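Local coordinates for protein BolA (Coxiella burnetii, PDB 3TR3) that is of unknown function but belongs to the BolA/IbaG family, is linked with the stress response, and carries a cobalt ion in the crystal, at residues W13-T16 with E20-V23; L48-L53 with P76-R81. One frame throughout, in Å; residues are numbered along the deposited sequence.

Interaction 1 of 2, residues W13-T16 with E20-V23; sequences WIET and ESRV
Glu15 reaches from the helix to the start of the following strand and takes the amide hydrogen of Val23, with N of Val23 lying 2.8 Å from OE2 of Glu15 at an N-H...O angle of 158°. OE2 receives it through its anti lone pair, on the side away from OE1; OE2 alone takes this bond. On the way the methylene CG of Glu15 passes 3.5 Å from the carbonyl O of Ser21, and OE2 comes close to CA of Arg22. The side chain runs out extended, its CG anti to the carbonyl carbon (chi1 -62°), which lays it along the 21-23 backbone.

Beside this bond is a small apolar contact: CG2 of Val23 rests 3.8 Å from CB of Ile14 and also touches CG2 and CD1 of Ile14, the two side chains crossing nearly at right angles. Both residues are buried.

A water ties the backbones together, giving one hydrogen to O of Glu15 (3.0 Å) and the other to O of Ser21 (2.9 Å). OG of Ser21 lies near O of Ile14, but its hydrogen bond is with the carbonyl O of Leu18 in the connection between helix and strand. Lys11, one helical turn before Glu15, forms a long, weak ion pair with OE2. Arg22 pairs through its backbone with Leu38 and packs against Arg22 of the second subunit.

Joined by the short connection 18-21, helix 7-17 and strand 22-28 thus form the opening alpha-beta unit of the small BolA fold, with the helix packed beside the sheet's first strand.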
loop_
_atom_site.group_PDB
_atom_site.type_symbol
_atom_site.label_atom_id
_atom_site.label_comp_id
_atom_site.label_asym_id
_atom_site.label_seq_id
_atom_site.Cartn_x
_atom_site.Cartn_y
_atom_site.Cartn_z
ATOM N N TRP B 13 -1.470 -8.585 -8.252
ATOM C CA TRP B 13 -1.664 -8.753 -9.687
ATOM C C TRP B 13 -0.877 -7.703 -10.480
ATOM O O TRP B 13 -0.218 -8.029 -11.460
ATOM C CB TRP B 13 -3.148 -8.661 -10.052
ATOM C CG TRP B 13 -4.014 -9.788 -9.551
ATOM C CD1 TRP B 13 -3.610 -11.042 -9.187
ATOM C CD2 TRP B 13 -5.442 -9.752 -9.337
ATOM N NE1 TRP B 13 -4.690 -11.791 -8.776
ATOM C CE2 TRP B 13 -5.825 -11.029 -8.860
ATOM C CE3 TRP B 13 -6.429 -8.769 -9.518
ATOM C CZ2 TRP B 13 -7.154 -11.351 -8.548
ATOM C CZ3 TRP B 13 -7.748 -9.084 -9.219
ATOM C CH2 TRP B 13 -8.099 -10.372 -8.734
ATOM N N ILE B 14 -0.934 -6.450 -10.042
ATOM C CA ILE B 14 -0.224 -5.383 -10.724
ATOM C C ILE B 14 1.283 -5.552 -10.575
ATOM O O ILE B 14 2.013 -5.405 -11.537
ATOM C CB ILE B 14 -0.633 -4.005 -10.217
ATOM C CG1 ILE B 14 -2.113 -3.740 -10.487
ATOM C CG2 ILE B 14 0.236 -2.941 -10.843
ATOM C CD1 ILE B 14 -2.610 -2.408 -9.803
ATOM N N GLU B 15 1.756 -5.885 -9.379
ATOM C CA GLU B 15 3.190 -6.132 -9.198
ATOM C C GLU B 15 3.712 -7.382 -9.927
ATOM O O GLU B 15 4.881 -7.476 -10.248
ATOM C CB GLU B 15 3.561 -6.160 -7.715
ATOM C CG GLU B 15 3.287 -4.826 -7.020
ATOM C CD GLU B 15 3.489 -4.883 -5.512
ATOM O OE1 GLU B 15 3.549 -6.003 -4.953
ATOM O OE2 GLU B 15 3.592 -3.801 -4.894
ATOM N N THR B 16 2.835 -8.333 -10.185
ATOM C CA THR B 16 3.197 -9.523 -10.914
ATOM C C THR B 16 3.292 -9.190 -12.394
ATOM O O THR B 16 4.266 -9.525 -13.025
ATOM C CB THR B 16 2.170 -10.654 -10.677
ATOM O OG1 THR B 16 2.339 -11.156 -9.347
ATOM C CG2 THR B 16 2.357 -11.810 -11.656
ATOM N N GLU B 20 9.119 -4.103 -11.789
ATOM C CA GLU B 20 9.627 -2.937 -11.083
ATOM C C GLU B 20 8.508 -2.016 -10.574
ATOM O O GLU B 20 8.776 -0.875 -10.196
ATOM C CB GLU B 20 10.608 -2.134 -11.969
ATOM C CG GLU B 20 11.661 -2.957 -12.640
ATOM C CD GLU B 20 12.501 -3.760 -11.654
ATOM O OE1 GLU B 20 12.854 -3.200 -10.593
ATOM O OE2 GLU B 20 12.809 -4.947 -11.941
ATOM N N SER B 21 7.262 -2.486 -10.548
ATOM C CA SER B 21 6.220 -1.655 -9.936
ATOM C C SER B 21 6.004 -1.972 -8.445
ATOM O O SER B 21 6.173 -3.106 -7.995
ATOM C CB SER B 21 4.887 -1.659 -10.724
ATOM O OG SER B 21 4.287 -2.942 -10.758
ATOM N N ARG B 22 5.650 -0.940 -7.693
ATOM C CA ARG B 22 5.208 -1.061 -6.295
ATOM C C ARG B 22 3.831 -0.432 -6.156
ATOM O O ARG B 22 3.651 0.768 -6.480
ATOM C CB ARG B 22 6.204 -0.395 -5.328
ATOM C CG ARG B 22 5.812 -0.511 -3.827
ATOM C CD ARG B 22 6.921 -0.040 -2.868
ATOM N NE ARG B 22 8.163 -0.802 -3.045
ATOM C CZ ARG B 22 9.378 -0.322 -2.790
ATOM N NH1 ARG B 22 9.519 0.929 -2.353
ATOM N NH2 ARG B 22 10.455 -1.087 -2.979
ATOM N N VAL B 23 2.843 -1.230 -5.708
ATOM C CA VAL B 23 1.544 -0.635 -5.349
ATOM C C VAL B 23 1.582 -0.108 -3.866
ATOM O O VAL B 23 1.427 -0.874 -2.902
ATOM C CB VAL B 23 0.345 -1.590 -5.630
ATOM C CG1 VAL B 23 -0.986 -0.875 -5.436
ATOM C CG2 VAL B 23 0.433 -2.171 -7.037
HETATM O O HOH W 1 6.992 -5.711 -8.970
#

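Interaction 2 of 2, residues L48-L53 with P76-R81; sequences LTRHRL and PDEYER
Arg50 and Glu78 meet end-on in a salt bridge in which each terminal nitrogen of the guanidinium takes its own carboxylate oxygen. The first bond is nearly straight: NH1 of Arg50 lies 2.9 Å from OE1 of Glu78, with an N-H...O angle of 173°. This oxygen is met on its syn side and sits close to the guanidinium plane. The second bond is equally short, 2.9 Å from NH2 of Arg50 to OE2 of Glu78, but more bent at 148°, and its donor comes from above the carboxylate plane. The two flat groups are turned 25° against each other, which fits the tilt of the second bond.

The two side chains approach from opposite directions and span a wide gap: the CA atoms of Arg50 and Glu78 lie 13.3 Å apart. Both chains are stretched out to do this: Arg50 is extended from CG to NE, and Glu78 is extended beyond CG, which brings its carboxylate to the guanidinium.

The guanidinium is held by more than the glutamate. NE of Arg50 donates to the carbonyl O of Gln45, just ahead of helix 47-57, and NH1 donates also to the carbonyl O of Thr73 at the end of strand 68-74; together these bonds should fix the rotation of the group. The Arg50 side chain also touches Phe42 and Thr75. At the other end, N of Glu78 is bonded to OG1 of Thr75, which precedes the helix.

Near the surface, a bidentate arginine-glutamate bridge thus joins helix 47-57 to the short C-terminal helix 76-80 that follows the last strand of the BolA domain.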
loop_
_atom_site.group_PDB
_atom_site.type_symbol
_atom_site.label_atom_id
_atom_site.label_comp_id
_atom_site.label_asym_id
_atom_site.label_seq_id
_atom_site.Cartn_x
_atom_site.Cartn_y
_atom_site.Cartn_z
ATOM N N LEU B 48 -2.250 8.703 -19.825
ATOM C CA LEU B 48 -3.061 7.694 -20.491
ATOM C C LEU B 48 -2.291 6.393 -20.724
ATOM O O LEU B 48 -2.789 5.310 -20.444
ATOM C CB LEU B 48 -3.575 8.230 -21.826
ATOM C CG LEU B 48 -4.322 7.156 -22.618
ATOM C CD1 LEU B 48 -5.596 6.708 -21.854
ATOM C CD2 LEU B 48 -4.647 7.636 -24.000
ATOM N N THR B 49 -1.068 6.502 -21.226
ATOM C CA THR B 49 -0.208 5.339 -21.388
ATOM C C THR B 49 0.114 4.652 -20.067
ATOM O O THR B 49 0.121 3.423 -19.994
ATOM C CB THR B 49 1.117 5.731 -22.039
ATOM O OG1 THR B 49 0.840 6.196 -23.356
ATOM C CG2 THR B 49 2.064 4.546 -22.088
ATOM N N ARG B 50 0.421 5.445 -19.039
ATOM C CA ARG B 50 0.798 4.881 -17.742
ATOM C C ARG B 50 -0.355 4.008 -17.259
ATOM O O ARG B 50 -0.162 2.850 -16.885
ATOM C CB ARG B 50 1.098 5.970 -16.725
ATOM C CG ARG B 50 2.393 6.722 -16.929
ATOM C CD ARG B 50 2.404 7.992 -16.085
ATOM N NE ARG B 50 3.638 8.722 -16.295
ATOM C CZ ARG B 50 4.316 9.388 -15.360
ATOM N NH1 ARG B 50 3.869 9.391 -14.100
ATOM N NH2 ARG B 50 5.457 10.037 -15.688
ATOM N N HIS B 51 -1.565 4.551 -17.361
ATOM C CA HIS B 51 -2.778 3.834 -16.948
ATOM C C HIS B 51 -3.010 2.585 -17.777
ATOM O O HIS B 51 -3.376 1.556 -17.236
ATOM C CB HIS B 51 -4.018 4.745 -16.987
ATOM C CG HIS B 51 -4.010 5.841 -15.960
ATOM N ND1 HIS B 51 -5.155 6.512 -15.582
ATOM C CD2 HIS B 51 -2.997 6.390 -15.238
ATOM C CE1 HIS B 51 -4.846 7.423 -14.676
ATOM N NE2 HIS B 51 -3.543 7.385 -14.467
ATOM N N ARG B 52 -2.783 2.663 -19.089
ATOM C CA ARG B 52 -3.000 1.495 -19.932
ATOM C C ARG B 52 -2.040 0.345 -19.642
ATOM O O ARG B 52 -2.441 -0.832 -19.670
ATOM C CB ARG B 52 -2.980 1.876 -21.406
ATOM C CG ARG B 52 -4.233 2.587 -21.777
ATOM C CD ARG B 52 -4.116 3.211 -23.121
ATOM N NE ARG B 52 -5.430 3.650 -23.577
ATOM C CZ ARG B 52 -5.671 4.172 -24.780
ATOM N NH1 ARG B 52 -4.676 4.327 -25.658
ATOM N NH2 ARG B 52 -6.911 4.541 -25.099
ATOM N N LEU B 53 -0.782 0.675 -19.359
ATOM C CA LEU B 53 0.172 -0.368 -18.985
ATOM C C LEU B 53 -0.341 -1.160 -17.759
ATOM O O LEU B 53 -0.200 -2.391 -17.701
ATOM C CB LEU B 53 1.545 0.223 -18.703
ATOM C CG LEU B 53 2.430 0.417 -19.932
ATOM C CD1 LEU B 53 3.790 1.062 -19.565
ATOM C CD2 LEU B 53 2.608 -0.922 -20.690
ATOM N N PRO B 76 9.072 6.633 -9.395
ATOM C CA PRO B 76 9.711 6.770 -8.088
ATOM C C PRO B 76 10.190 8.190 -7.819
ATOM O O PRO B 76 9.973 8.677 -6.705
ATOM C CB PRO B 76 10.879 5.791 -8.162
ATOM C CG PRO B 76 10.462 4.752 -9.188
ATOM C CD PRO B 76 9.510 5.426 -10.132
ATOM N N ASP B 77 10.790 8.860 -8.800
ATOM C CA ASP B 77 11.216 10.256 -8.616
ATOM C C ASP B 77 10.069 11.265 -8.435
ATOM O O ASP B 77 10.185 12.149 -7.621
ATOM C CB ASP B 77 12.120 10.736 -9.761
ATOM C CG ASP B 77 13.472 10.061 -9.767
ATOM O OD1 ASP B 77 13.870 9.461 -8.743
ATOM O OD2 ASP B 77 14.140 10.146 -10.823
ATOM N N GLU B 78 8.991 11.163 -9.207
ATOM C CA GLU B 78 7.883 12.071 -9.005
ATOM C C GLU B 78 7.399 11.894 -7.569
ATOM O O GLU B 78 6.985 12.870 -6.928
ATOM C CB GLU B 78 6.726 11.838 -9.990
ATOM C CG GLU B 78 7.036 12.177 -11.444
ATOM C CD GLU B 78 5.980 11.666 -12.425
ATOM O OE1 GLU B 78 5.123 10.874 -11.985
ATOM O OE2 GLU B 78 6.012 12.057 -13.627
ATOM N N TYR B 79 7.446 10.656 -7.062
ATOM C CA TYR B 79 6.935 10.404 -5.726
ATOM C C TYR B 79 7.859 10.950 -4.610
ATOM O O TYR B 79 7.381 11.693 -3.755
ATOM C CB TYR B 79 6.548 8.937 -5.501
ATOM C CG TYR B 79 5.744 8.737 -4.225
ATOM C CD1 TYR B 79 6.341 8.230 -3.071
ATOM C CD2 TYR B 79 4.389 9.087 -4.162
ATOM C CE1 TYR B 79 5.597 8.048 -1.887
ATOM C CE2 TYR B 79 3.637 8.926 -2.978
ATOM C CZ TYR B 79 4.249 8.393 -1.846
ATOM O OH TYR B 79 3.528 8.211 -0.668
ATOM N N GLU B 80 9.155 10.623 -4.631
ATOM C CA GLU B 80 10.106 11.158 -3.640
ATOM C C GLU B 80 10.223 12.694 -3.618
ATOM O O GLU B 80 10.600 13.259 -2.594
ATOM C CB GLU B 80 11.527 10.623 -3.848
ATOM C CG GLU B 80 11.672 9.160 -4.219
ATOM C CD GLU B 80 12.959 8.909 -5.037
ATOM O OE1 GLU B 80 13.769 9.865 -5.191
ATOM O OE2 GLU B 80 13.156 7.771 -5.539
ATOM N N ARG B 81 9.951 13.353 -4.746
ATOM C CA ARG B 81 10.138 14.802 -4.873
ATOM C C ARG B 81 8.852 15.501 -4.487
ATOM O O ARG B 81 8.796 16.724 -4.425
ATOM C CB ARG B 81 10.517 15.198 -6.320
ATOM C CG ARG B 81 11.891 14.704 -6.754
ATOM C CD ARG B 81 12.143 14.908 -8.232
ATOM N NE ARG B 81 13.439 14.384 -8.643
ATOM C CZ ARG B 81 14.030 14.670 -9.809
ATOM N NH1 ARG B 81 13.442 15.457 -10.701
ATOM N NH2 ARG B 81 15.217 14.157 -10.083
#

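Interactions 1 and 2 come one after the other along the chain. Their centres are 12 Å apart and their nearest atoms about 6 Å, so they do not touch. Interaction 1 is local, joining helix 7-17 to outer strand 22-28, whereas interaction 2 spans 22 intervening residues and links two helices around the end of strand 68-74, the other outer strand within this chain. Helix 76-80, through Tyr79, makes a weak hydrogen bond to Lys11 of the second subunit. The cobalt ion, bound by His32 and His67, has no ligand in either contact.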